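Local coordinates for protein ethylbenzene dehydrogenase beta-subunit (Aromatoleum aromaticum, PDB 2IVF) that serves as the iron-sulfur subunit of a three-chain dehydrogenase complex, holds three SF4 clusters and one F3S cluster, and contains a 4Fe-4S dicluster domain of ferredoxin type, at residues V22-K27 / Y271-M276; I176-Q181 / K210-Y215. All coordinates share one frame; numbering follows the deposited sequence.

Both contacts are buried, and they lie on opposite sides of the chain's centre, with their own centres 24 Å apart and their nearest atoms about 9 Å apart, so they do not touch. Contact 1 joins the start of the modelled chain to a strand about 250 residues later; contact 2 is nested inside the loop that contact 1 closes. The iron-sulfur clusters relate the two. In contact 1 the side chain of Ile23 comes about 5 Å from an SF4 cluster. Contact 2 supplies two cysteine ligands to one SF4 cluster and walls a second, while the side chain of Val179 is about 4 Å from the F3S cluster and about 12 Å from the HEM.

Contact 1. Residues V22-K27 / Y271-M276; sequences VIDLNK and YYVPPM
Ile23 and Tyr272 lie side by side and point the same way off their paired strands, the CD1 methyl of Ile23 sitting 3.7 Å from CE2 of the Tyr272 ring in an oblique approach. Leu25 reaches the same ring at its edge, near the ring plane, with CD2 3.8 Å from Tyr272 CD2. The phenol oxygen hydrogen-bonds to the backbone O of Ala148, which ties the far end of the ring to strand 141-149. On the other face of the sheet Val273 lies against Val22 and Asp24, its CB 3.5 Å from Asp24 OD1. Between these two faces the strands 22-24 and 271-273 run parallel as the two central strands of a mixed four-stranded sheet. Ile23 bonds in the usual parallel pattern, its N to Tyr271 O and its O to Val273 N, and Leu25 N continues the pairing to Val273 O.

Beyond the strands the Asn26 amide takes over, crossing Met276 and Val273 at about right angles. Asn26 OD1 accepts from Met276 N at 2.8 Å, in the amide plane on a lone pair and almost straight (172°). Asn26 ND2 donates twice: to Pro274 O at 2.9 Å, from above that carbonyl's plane, and to the syn lone pair of Asp24 OD1 at 3.1 Å. These three bonds fix how the amide is rotated. Asp24 OD1 also accepts from the backbone N of Asn26 at 2.9 Å, closing an Asx turn. With Asp24 CG anti to the backbone N (chi1 -174°), OD1 faces this turn while OD2 hydrogen-bonds to Tyr273 OH of the alpha-subunit.

Contact 2. Residues I176-Q181 / K210-Y215; sequences IVLVDQ and KCILCY. With SF4 (iron/sulfur cluster), chain U; SF4 (iron/sulfur cluster), chain S.
Lys210 reaches across to strand 177-179 just ahead of a Cys-x-x-Cys turn, one of the cluster-binding turns of this ferredoxin-type dicluster domain. Bends at chi3 (-71°) and chi4 (-52°) curl its chain back, so that Lys210 NZ donates to Val177 O at 2.9 Å, from above that carbonyl's plane, and to Cys211 O at 2.6 Å, in the carbonyl plane. The ammonium thus links strand and turn. On the way Lys210 CE passes 3.8 Å from S3 of the SF4 cluster of chain S, whose S1 is packed by Val177; the lysine's positive charge probably offsets some of the negative charge of the cluster and its cysteine thiolates.

Ile176 covers the middle of the turn, CD1 lying 3.8 Å from Leu213 CB and also touching CB of Tyr215, while CG2 rests near Ile212 O. Leu178 CD2 touches both Ile212 CB and, obliquely, the Tyr215 ring, lying 3.8 Å from Tyr215 CE2. That tyrosine's hydroxyl hydrogen-bonds to Glu65 O of the alpha-subunit, placing this packing at the subunit interface.

The two ends of the turn, Cys211 and Cys214, bind through SG to iron atoms FE1 and FE4 of the SF4 cluster of chain U, whose pocket also includes Cys38 and Cys226, and Leu213 N donates to Cys211 SG at 3.4 Å.

Contact 1. Residues V22-K27 / Y271-M276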
ATOM      1  N   VAL B  22      16.432 -17.484  -1.535  1.00 21.36           N
ATOM      2  CA  VAL B  22      17.277 -16.389  -1.095  1.00 22.29           C
ATOM      3  C   VAL B  22      16.393 -15.137  -1.048  1.00 22.01           C
ATOM      4  O   VAL B  22      15.609 -14.872  -1.972  1.00 22.53           O
ATOM      5  CB  VAL B  22      18.447 -16.142  -2.049  1.00 21.09           C
ATOM      6  CG1 VAL B  22      19.111 -14.775  -1.791  1.00 21.88           C
ATOM      7  CG2 VAL B  22      19.455 -17.311  -1.928  1.00 21.43           C
ATOM      8  N   ILE B  23      16.523 -14.359   0.017  1.00 22.88           N
ATOM      9  CA  ILE B  23      15.742 -13.110   0.167  1.00 22.78           C
ATOM     10  C   ILE B  23      16.713 -11.976   0.361  1.00 22.84           C
ATOM     11  O   ILE B  23      17.524 -12.015   1.272  1.00 21.75           O
ATOM     12  CB  ILE B  23      14.828 -13.187   1.409  1.00 23.66           C
ATOM     13  CG1 ILE B  23      13.896 -14.408   1.254  1.00 23.55           C
ATOM     14  CG2 ILE B  23      14.123 -11.824   1.693  1.00 24.85           C
ATOM     15  CD1 ILE B  23      12.887 -14.654   2.403  1.00 23.32           C
ATOM     16  N   ASP B  24      16.668 -10.983  -0.516  1.00 23.63           N
ATOM     17  CA  ASP B  24      17.654  -9.894  -0.502  1.00 22.67           C
ATOM     18  C   ASP B  24      17.068  -8.773   0.305  1.00 24.26           C
ATOM     19  O   ASP B  24      16.219  -8.044  -0.175  1.00 23.61           O
ATOM     20  CB  ASP B  24      17.975  -9.408  -1.923  1.00 24.21           C
ATOM     21  CG  ASP B  24      19.094  -8.391  -1.942  1.00 23.32           C
ATOM     22  OD1 ASP B  24      19.403  -7.804  -0.851  1.00 23.16           O
ATOM     23  OD2 ASP B  24      19.651  -8.152  -3.037  1.00 25.18           O
ATOM     24  N   LEU B  25      17.588  -8.561   1.510  1.00 23.67           N
ATOM     25  CA  LEU B  25      16.997  -7.573   2.398  1.00 23.23           C
ATOM     26  C   LEU B  25      17.258  -6.175   1.936  1.00 23.80           C
ATOM     27  O   LEU B  25      16.565  -5.258   2.382  1.00 24.21           O
ATOM     28  CB  LEU B  25      17.490  -7.761   3.818  1.00 23.69           C
ATOM     29  CG  LEU B  25      17.134  -9.137   4.397  1.00 24.89           C
ATOM     30  CD1 LEU B  25      17.712  -9.337   5.748  1.00 25.85           C
ATOM     31  CD2 LEU B  25      15.575  -9.314   4.457  1.00 25.13           C
ATOM     32  N   ASN B  26      18.252  -5.983   1.073  1.00 22.24           N
ATOM     33  CA  ASN B  26      18.429  -4.656   0.474  1.00 22.75           C
ATOM     34  C   ASN B  26      17.291  -4.220  -0.408  1.00 22.27           C
ATOM     35  O   ASN B  26      17.064  -3.011  -0.602  1.00 22.66           O
ATOM     36  CB  ASN B  26      19.734  -4.634  -0.303  1.00 21.42           C
ATOM     37  CG  ASN B  26      20.865  -4.816   0.579  1.00 24.09           C
ATOM     38  OD1 ASN B  26      21.203  -3.886   1.350  1.00 24.43           O
ATOM     39  ND2 ASN B  26      21.433  -6.039   0.595  1.00 22.26           N
ATOM     40  N   LYS B  27      16.602  -5.183  -0.991  1.00 21.61           N
ATOM     41  CA  LYS B  27      15.573  -4.904  -1.985  1.00 23.17           C
ATOM     42  C   LYS B  27      14.174  -4.889  -1.408  1.00 23.22           C
ATOM     43  O   LYS B  27      13.254  -4.453  -2.091  1.00 24.10           O
ATOM     44  CB  LYS B  27      15.658  -5.905  -3.158  1.00 21.83           C
ATOM     45  CG  LYS B  27      17.001  -5.805  -3.935  1.00 22.58           C
ATOM     46  CD  LYS B  27      17.070  -6.782  -5.125  1.00 23.05           C
ATOM     47  CE  LYS B  27      16.426  -6.185  -6.377  1.00 22.43           C
ATOM     48  NZ  LYS B  27      16.376  -7.133  -7.537  1.00 22.26           N
ATOM     49  N   TYR B 271      17.959 -18.149   2.875  1.00 23.89           N
ATOM     50  CA  TYR B 271      19.192 -17.396   3.040  1.00 23.61           C
ATOM     51  C   TYR B 271      18.941 -15.954   2.684  1.00 23.64           C
ATOM     52  O   TYR B 271      18.268 -15.655   1.710  1.00 23.05           O
ATOM     53  CB  TYR B 271      20.317 -17.998   2.216  1.00 24.06           C
ATOM     54  CG  TYR B 271      20.548 -19.453   2.525  1.00 22.42           C
ATOM     55  CD1 TYR B 271      19.750 -20.446   1.953  1.00 23.05           C
ATOM     56  CD2 TYR B 271      21.574 -19.849   3.384  1.00 24.41           C
ATOM     57  CE1 TYR B 271      19.959 -21.796   2.267  1.00 22.77           C
ATOM     58  CE2 TYR B 271      21.774 -21.164   3.702  1.00 25.04           C
ATOM     59  CZ  TYR B 271      20.989 -22.134   3.135  1.00 25.06           C
ATOM     60  OH  TYR B 271      21.283 -23.412   3.493  1.00 25.52           O
ATOM     61  N   TYR B 272      19.528 -15.079   3.472  1.00 23.80           N
ATOM     62  CA  TYR B 272      19.239 -13.665   3.416  1.00 22.39           C
ATOM     63  C   TYR B 272      20.495 -12.878   3.060  1.00 23.04           C
ATOM     64  O   TYR B 272      21.564 -13.133   3.595  1.00 21.86           O
ATOM     65  CB  TYR B 272      18.757 -13.188   4.780  1.00 23.67           C
ATOM     66  CG  TYR B 272      17.411 -13.724   5.146  1.00 22.87           C
ATOM     67  CD1 TYR B 272      17.293 -14.968   5.780  1.00 24.50           C
ATOM     68  CD2 TYR B 272      16.260 -12.980   4.928  1.00 23.20           C
ATOM     69  CE1 TYR B 272      16.057 -15.450   6.132  1.00 23.95           C
ATOM     70  CE2 TYR B 272      15.021 -13.467   5.236  1.00 24.49           C
ATOM     71  CZ  TYR B 272      14.920 -14.693   5.842  1.00 22.95           C
ATOM     72  OH  TYR B 272      13.692 -15.176   6.199  1.00 24.40           O
ATOM     73  N   VAL B 273      20.371 -11.995   2.078  1.00 22.54           N
ATOM     74  CA  VAL B 273      21.412 -10.976   1.798  1.00 22.58           C
ATOM     75  C   VAL B 273      21.170  -9.849   2.800  1.00 22.35           C
ATOM     76  O   VAL B 273      20.097  -9.200   2.798  1.00 22.54           O
ATOM     77  CB  VAL B 273      21.366 -10.424   0.363  1.00 22.19           C
ATOM     78  CG1 VAL B 273      22.559  -9.501   0.121  1.00 22.79           C
ATOM     79  CG2 VAL B 273      21.352 -11.590  -0.674  1.00 24.06           C
ATOM     80  N   PRO B 274      22.151  -9.615   3.684  1.00 22.91           N
ATOM     81  CA  PRO B 274      21.897  -8.650   4.735  1.00 23.17           C
ATOM     82  C   PRO B 274      21.884  -7.228   4.172  1.00 23.40           C
ATOM     83  O   PRO B 274      22.531  -6.939   3.140  1.00 23.16           O
ATOM     84  CB  PRO B 274      23.071  -8.877   5.702  1.00 23.75           C
ATOM     85  CG  PRO B 274      24.185  -9.353   4.873  1.00 25.01           C
ATOM     86  CD  PRO B 274      23.502 -10.213   3.813  1.00 22.93           C
ATOM     87  N   PRO B 275      21.202  -6.323   4.891  1.00 25.22           N
ATOM     88  CA  PRO B 275      21.053  -4.975   4.455  1.00 24.85           C
ATOM     89  C   PRO B 275      22.287  -4.148   4.687  1.00 24.79           C
ATOM     90  O   PRO B 275      22.859  -4.163   5.783  1.00 25.05           O
ATOM     91  CB  PRO B 275      19.889  -4.455   5.309  1.00 25.37           C
ATOM     92  CG  PRO B 275      19.993  -5.162   6.571  1.00 26.11           C
ATOM     93  CD  PRO B 275      20.562  -6.548   6.202  1.00 25.62           C
ATOM     94  N   MET B 276      22.666  -3.402   3.672  1.00 23.77           N
ATOM     95  CA  MET B 276      23.772  -2.434   3.749  1.00 25.50           C
ATOM     96  C   MET B 276      23.392  -1.262   4.657  1.00 25.54           C
ATOM     97  O   MET B 276      24.207  -0.825   5.480  1.00 26.81           O
ATOM     98  CB  MET B 276      24.120  -1.935   2.344  1.00 24.75           C
ATOM     99  CG  MET B 276      24.704  -3.011   1.423  1.00 27.85           C
ATOM    100  SD  MET B 276      24.927  -2.422  -0.264  1.00 31.48           S
ATOM    101  CE  MET B 276      23.232  -2.245  -0.849  1.00 27.11           C
TER

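Contact 2. Residues I176-Q181 / K210-Y215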
ATOM      1  N   ILE B 176      11.306 -30.547   1.011  1.00 24.04           N
ATOM      2  CA  ILE B 176      10.116 -29.911   1.580  1.00 24.38           C
ATOM      3  C   ILE B 176       9.646 -30.678   2.801  1.00 24.12           C
ATOM      4  O   ILE B 176       9.520 -31.940   2.767  1.00 22.92           O
ATOM      5  CB  ILE B 176       8.977 -29.807   0.547  1.00 24.64           C
ATOM      6  CG1 ILE B 176       9.419 -28.913  -0.632  1.00 24.78           C
ATOM      7  CG2 ILE B 176       7.716 -29.202   1.183  1.00 25.90           C
ATOM      8  CD1 ILE B 176       8.403 -28.895  -1.826  1.00 25.51           C
ATOM      9  N   VAL B 177       9.452 -29.920   3.886  1.00 22.79           N
ATOM     10  CA  VAL B 177       9.018 -30.471   5.164  1.00 22.97           C
ATOM     11  C   VAL B 177       7.519 -30.276   5.241  1.00 22.27           C
ATOM     12  O   VAL B 177       7.006 -29.199   4.984  1.00 23.27           O
ATOM     13  CB  VAL B 177       9.732 -29.789   6.347  1.00 22.93           C
ATOM     14  CG1 VAL B 177       9.169 -30.323   7.704  1.00 20.19           C
ATOM     15  CG2 VAL B 177      11.227 -30.011   6.220  1.00 21.92           C
ATOM     16  N   LEU B 178       6.809 -31.350   5.505  1.00 22.90           N
ATOM     17  CA  LEU B 178       5.350 -31.309   5.521  1.00 23.29           C
ATOM     18  C   LEU B 178       4.761 -31.971   6.765  1.00 23.60           C
ATOM     19  O   LEU B 178       5.318 -32.924   7.308  1.00 24.20           O
ATOM     20  CB  LEU B 178       4.783 -32.028   4.262  1.00 23.78           C
ATOM     21  CG  LEU B 178       5.104 -31.336   2.910  1.00 20.76           C
ATOM     22  CD1 LEU B 178       4.704 -32.271   1.788  1.00 19.40           C
ATOM     23  CD2 LEU B 178       4.416 -29.968   2.726  1.00 18.51           C
ATOM     24  N   VAL B 179       3.600 -31.474   7.168  1.00 24.58           N
ATOM     25  CA  VAL B 179       2.761 -32.109   8.199  1.00 24.32           C
ATOM     26  C   VAL B 179       1.654 -32.891   7.493  1.00 24.84           C
ATOM     27  O   VAL B 179       0.788 -32.302   6.846  1.00 24.15           O
ATOM     28  CB  VAL B 179       2.082 -31.064   9.133  1.00 24.04           C
ATOM     29  CG1 VAL B 179       1.147 -31.815  10.142  1.00 25.08           C
ATOM     30  CG2 VAL B 179       3.105 -30.202   9.863  1.00 20.70           C
ATOM     31  N   ASP B 180       1.697 -34.210   7.621  1.00 24.72           N
ATOM     32  CA  ASP B 180       0.676 -35.095   7.076  1.00 25.75           C
ATOM     33  C   ASP B 180      -0.651 -34.855   7.798  1.00 26.25           C
ATOM     34  O   ASP B 180      -0.815 -35.217   8.978  1.00 25.33           O
ATOM     35  CB  ASP B 180       1.152 -36.532   7.243  1.00 25.36           C
ATOM     36  CG  ASP B 180       0.126 -37.552   6.851  1.00 26.32           C
ATOM     37  OD1 ASP B 180      -1.092 -37.251   6.849  1.00 27.57           O
ATOM     38  OD2 ASP B 180       0.560 -38.697   6.565  1.00 33.64           O
ATOM     39  N   GLN B 181      -1.577 -34.197   7.097  1.00 27.00           N
ATOM     40  CA  GLN B 181      -2.798 -33.717   7.708  1.00 27.67           C
ATOM     41  C   GLN B 181      -3.720 -34.842   8.147  1.00 28.73           C
ATOM     42  O   GLN B 181      -4.588 -34.619   8.970  1.00 28.77           O
ATOM     43  CB  GLN B 181      -3.525 -32.777   6.755  1.00 27.77           C
ATOM     44  CG  GLN B 181      -2.721 -31.540   6.511  1.00 26.12           C
ATOM     45  CD  GLN B 181      -2.484 -30.774   7.798  1.00 26.40           C
ATOM     46  OE1 GLN B 181      -3.449 -30.279   8.404  1.00 26.69           O
ATOM     47  NE2 GLN B 181      -1.208 -30.672   8.236  1.00 23.19           N
ATOM     48  N   LYS B 210       1.572 -25.513   7.989  1.00 23.54           N
ATOM     49  CA  LYS B 210       2.779 -24.778   7.748  1.00 23.13           C
ATOM     50  C   LYS B 210       2.964 -24.573   6.239  1.00 22.06           C
ATOM     51  O   LYS B 210       2.310 -25.199   5.405  1.00 23.82           O
ATOM     52  CB  LYS B 210       3.966 -25.610   8.295  1.00 22.08           C
ATOM     53  CG  LYS B 210       4.232 -26.885   7.534  1.00 23.55           C
ATOM     54  CD  LYS B 210       5.429 -27.638   8.050  1.00 22.41           C
ATOM     55  CE  LYS B 210       6.757 -26.998   7.755  1.00 22.02           C
ATOM     56  NZ  LYS B 210       6.905 -26.671   6.304  1.00 21.44           N
ATOM     57  N   CYS B 211       3.935 -23.747   5.913  1.00 22.65           N
ATOM     58  CA  CYS B 211       4.362 -23.583   4.541  1.00 22.55           C
ATOM     59  C   CYS B 211       4.618 -24.926   3.906  1.00 21.66           C
ATOM     60  O   CYS B 211       5.336 -25.750   4.452  1.00 21.76           O
ATOM     61  CB  CYS B 211       5.596 -22.703   4.514  1.00 23.25           C
ATOM     62  SG  CYS B 211       6.498 -22.583   3.002  1.00 23.63           S
ATOM     63  N   ILE B 212       3.981 -25.134   2.758  1.00 22.60           N
ATOM     64  CA  ILE B 212       4.103 -26.362   1.964  1.00 22.19           C
ATOM     65  C   ILE B 212       5.058 -26.193   0.756  1.00 22.00           C
ATOM     66  O   ILE B 212       5.112 -27.017  -0.154  1.00 22.75           O
ATOM     67  CB  ILE B 212       2.697 -26.844   1.533  1.00 23.00           C
ATOM     68  CG1 ILE B 212       1.991 -25.820   0.622  1.00 21.05           C
ATOM     69  CG2 ILE B 212       1.873 -27.127   2.813  1.00 22.97           C
ATOM     70  CD1 ILE B 212       0.756 -26.401  -0.144  1.00 23.40           C
ATOM     71  N   LEU B 213       5.864 -25.147   0.816  1.00 22.09           N
ATOM     72  CA  LEU B 213       6.651 -24.665  -0.304  1.00 22.66           C
ATOM     73  C   LEU B 213       5.851 -24.715  -1.613  1.00 23.60           C
ATOM     74  O   LEU B 213       6.398 -25.006  -2.666  1.00 22.37           O
ATOM     75  CB  LEU B 213       7.994 -25.381  -0.433  1.00 22.76           C
ATOM     76  CG  LEU B 213       9.204 -24.439  -0.457  1.00 22.68           C
ATOM     77  CD1 LEU B 213      10.504 -25.247  -0.490  1.00 25.32           C
ATOM     78  CD2 LEU B 213       9.139 -23.415  -1.612  1.00 24.54           C
ATOM     79  N   CYS B 214       4.562 -24.345  -1.538  1.00 24.05           N
ATOM     80  CA  CYS B 214       3.679 -24.381  -2.704  1.00 23.22           C
ATOM     81  C   CYS B 214       3.856 -25.631  -3.554  1.00 23.81           C
ATOM     82  O   CYS B 214       3.896 -25.529  -4.767  1.00 21.16           O
ATOM     83  CB  CYS B 214       3.961 -23.197  -3.593  1.00 25.25           C
ATOM     84  SG  CYS B 214       3.363 -21.639  -2.950  1.00 22.54           S
ATOM     85  N   TYR B 215       3.978 -26.812  -2.938  1.00 22.74           N
ATOM     86  CA  TYR B 215       4.354 -27.945  -3.738  1.00 23.42           C
ATOM     87  C   TYR B 215       3.407 -28.229  -4.904  1.00 23.17           C
ATOM     88  O   TYR B 215       3.871 -28.755  -5.914  1.00 24.57           O
ATOM     89  CB  TYR B 215       4.592 -29.223  -2.906  1.00 23.63           C
ATOM     90  CG  TYR B 215       3.375 -29.791  -2.203  1.00 24.54           C
ATOM     91  CD1 TYR B 215       2.462 -30.601  -2.883  1.00 26.78           C
ATOM     92  CD2 TYR B 215       3.149 -29.565  -0.848  1.00 24.39           C
ATOM     93  CE1 TYR B 215       1.354 -31.138  -2.244  1.00 23.19           C
ATOM     94  CE2 TYR B 215       2.008 -30.109  -0.184  1.00 24.02           C
ATOM     95  CZ  TYR B 215       1.127 -30.894  -0.899  1.00 24.79           C
ATOM     96  OH  TYR B 215       0.007 -31.453  -0.297  1.00 25.92           O
TER
HETATM   97 FE1  SF4 U1359       5.310 -21.337   1.621  1.00 24.74          FE
HETATM   98 FE2  SF4 U1359       3.189 -19.813   1.331  1.00 24.78          FE
HETATM   99 FE3  SF4 U1359       5.515 -19.082   0.200  1.00 26.01          FE
HETATM  100 FE4  SF4 U1359       4.156 -21.140  -0.876  1.00 23.99          FE
HETATM  101  S1  SF4 U1359       3.476 -18.950  -0.806  1.00 24.55           S
HETATM  102  S2  SF4 U1359       6.378 -21.138  -0.378  1.00 24.48           S
HETATM  103  S3  SF4 U1359       3.204 -22.099   1.021  1.00 23.52           S
HETATM  104  S4  SF4 U1359       5.033 -19.256   2.485  1.00 24.40           S
HETATM  105 FE1  SF4 S1357      10.493 -24.919  11.771  1.00 22.83          FE
HETATM  106 FE2  SF4 S1357      10.384 -27.395  10.888  1.00 23.91          FE
HETATM  107 FE3  SF4 S1357      12.514 -25.795  10.227  1.00 22.80          FE
HETATM  108 FE4  SF4 S1357      10.054 -25.276   9.131  1.00 24.21          FE
HETATM  109  S1  SF4 S1357      11.354 -27.161   8.808  1.00 23.95           S
HETATM  110  S2  SF4 S1357      11.500 -23.761  10.102  1.00 23.92           S
HETATM  111  S3  SF4 S1357       8.682 -25.909  10.819  1.00 21.53           S
HETATM  112  S4  SF4 S1357      11.986 -26.581  12.329  1.00 22.74           S